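Local coordinates for protein exodeoxyribonuclease 10 (Escherichia coli, PDB 4FZX) that degrades single- and double-stranded DNA from the 3' end, as a magnesium-dependent exonuclease of the DEDDh (DnaQ) family, at residues G27-P32 with I142-L147. Numbering follows the deposited sequence.
Sequences GKIVNP and ITAALL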
loop_
_atom_site.group_PDB
_atom_site.type_symbol
_atom_site.label_atom_id
_atom_site.label_comp_id
_atom_site.label_asym_id
_atom_site.label_seq_id
_atom_site.Cartn_x
_atom_site.Cartn_y
_atom_site.Cartn_z
ATOM N N GLY C 27 19.663 25.614 14.263
ATOM C CA GLY C 27 20.700 24.614 14.052
ATOM C C GLY C 27 21.856 24.658 15.038
ATOM O O GLY C 27 22.874 23.994 14.835
ATOM N N LYS C 28 21.688 25.392 16.133
ATOM C CA LYS C 28 22.705 25.429 17.181
ATOM C C LYS C 28 22.172 24.904 18.496
ATOM O O LYS C 28 20.982 25.000 18.763
ATOM C CB LYS C 28 23.231 26.849 17.357
ATOM C CG LYS C 28 23.805 27.439 16.073
ATOM C CD LYS C 28 24.863 28.483 16.360
ATOM C CE LYS C 28 25.865 28.579 15.211
ATOM N NZ LYS C 28 25.311 29.396 14.095
ATOM N N ILE C 29 23.072 24.367 19.321
ATOM C CA ILE C 29 22.724 23.850 20.648
ATOM C C ILE C 29 23.130 24.789 21.767
ATOM O O ILE C 29 24.311 25.037 21.971
ATOM C CB ILE C 29 23.388 22.494 20.924
ATOM C CG1 ILE C 29 23.164 21.537 19.750
ATOM C CG2 ILE C 29 22.837 21.889 22.223
ATOM C CD1 ILE C 29 24.026 20.291 19.821
ATOM N N VAL C 30 22.156 25.218 22.565
ATOM C CA VAL C 30 22.383 26.253 23.558
ATOM C C VAL C 30 21.575 25.983 24.824
ATOM O O VAL C 30 20.738 25.075 24.850
ATOM C CB VAL C 30 22.000 27.643 23.008
ATOM C CG1 VAL C 30 22.863 28.000 21.794
ATOM C CG2 VAL C 30 20.521 27.683 22.661
ATOM N N ASN C 31 21.864 26.740 25.881
ATOM C CA ASN C 31 21.048 26.727 27.102
ATOM C C ASN C 31 21.012 25.345 27.777
ATOM O O ASN C 31 19.944 24.826 28.079
ATOM C CB ASN C 31 19.623 27.244 26.808
ATOM C CG ASN C 31 18.807 27.527 28.084
ATOM O OD1 ASN C 31 19.350 27.943 29.110
ATOM N ND2 ASN C 31 17.493 27.325 28.004
ATOM N N PRO C 32 22.188 24.778 28.062
ATOM C CA PRO C 32 22.283 23.508 28.800
ATOM C C PRO C 32 21.789 23.609 30.250
ATOM O O PRO C 32 22.057 24.583 30.939
ATOM C CB PRO C 32 23.783 23.197 28.778
ATOM C CG PRO C 32 24.441 24.554 28.633
ATOM C CD PRO C 32 23.518 25.321 27.722
ATOM N N ILE C 142 23.863 14.255 22.369
ATOM C CA ILE C 142 23.783 13.224 21.340
ATOM C C ILE C 142 22.459 13.349 20.585
ATOM O O ILE C 142 22.431 13.412 19.363
ATOM C CB ILE C 142 23.866 11.803 21.959
ATOM C CG1 ILE C 142 25.192 11.606 22.705
ATOM C CG2 ILE C 142 23.671 10.745 20.885
ATOM C CD1 ILE C 142 26.424 11.963 21.904
ATOM N N THR C 143 21.371 13.452 21.335
ATOM C CA THR C 143 20.044 13.476 20.746
ATOM C C THR C 143 19.820 14.776 19.981
ATOM O O THR C 143 19.326 14.754 18.858
ATOM C CB THR C 143 18.972 13.268 21.815
ATOM O OG1 THR C 143 19.241 12.039 22.498
ATOM C CG2 THR C 143 17.558 13.217 21.207
ATOM N N ALA C 144 20.320 15.880 20.526
ATOM C CA ALA C 144 20.252 17.162 19.831
ATOM C C ALA C 144 21.009 17.095 18.509
ATOM O O ALA C 144 20.487 17.505 17.465
ATOM C CB ALA C 144 20.802 18.290 20.712
ATOM N N ALA C 145 22.228 16.560 18.541
ATOM C CA ALA C 145 22.987 16.367 17.295
ATOM C C ALA C 145 22.204 15.507 16.305
ATOM O O ALA C 145 22.169 15.787 15.110
ATOM C CB ALA C 145 24.377 15.749 17.578
ATOM N N LEU C 146 21.570 14.455 16.808
ATOM C CA LEU C 146 20.746 13.607 15.970
ATOM C C LEU C 146 19.551 14.367 15.382
ATOM O O LEU C 146 19.196 14.172 14.225
ATOM C CB LEU C 146 20.261 12.396 16.758
ATOM C CG LEU C 146 19.214 11.532 16.057
ATOM C CD1 LEU C 146 19.747 10.975 14.719
ATOM C CD2 LEU C 146 18.716 10.415 16.978
ATOM N N LEU C 147 18.942 15.239 16.178
ATOM C CA LEU C 147 17.763 15.965 15.737
ATOM C C LEU C 147 18.139 16.986 14.659
ATOM O O LEU C 147 17.442 17.132 13.655
ATOM C CB LEU C 147 17.089 16.664 16.924
ATOM C CG LEU C 147 16.087 17.757 16.526
ATOM C CD1 LEU C 147 14.771 17.144 15.978
ATOM C CD2 LEU C 147 15.821 18.687 17.677
#
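Ile29 reaches from strand 28-36, an outermost strand of the five-stranded mixed sheet, to Ala144 of helix 136-154, which packs on one face of that sheet in the RNase H-like fold of DEDDh exonucleases. Gly27 lies in the short turn after strand 16-25, and the strand begins at Lys28. Ile29 then points toward the helix, whereas the next residue, Val30, touches Ile25 and pairs through its backbone with Asp23 of the adjacent strand. Asn31 uses ND2 to bond the carboxylate of the same Asp23. The contact with the helix is thus made by one strand side chain, is wholly apolar and buries 89 Å² in all; no hydrogen bond crosses it. CG1 of Ile29 lies beside the backbone N (chi1 -49°), anti to the carbonyl carbon, and the extended chi2 of 168° carries CD1 out to the helix. With only a methyl group at Ala144, strand and helix can probably approach closely; the CA atoms of Ile29 and Ala144 are 7.2 Å apart. Val22 touches both side chains, and Val125, from a loop, touches both Ile29 and Ala145. Asp139, one helical turn before Thr143 and one of the sodium-binding residues, accepts a hydrogen bond from Thr143 OG1 at its carbonyl oxygen. Ile29 CD1 ends 3.9 Å from Ala144 CB and 4.3 Å from the backbone N of Ala145.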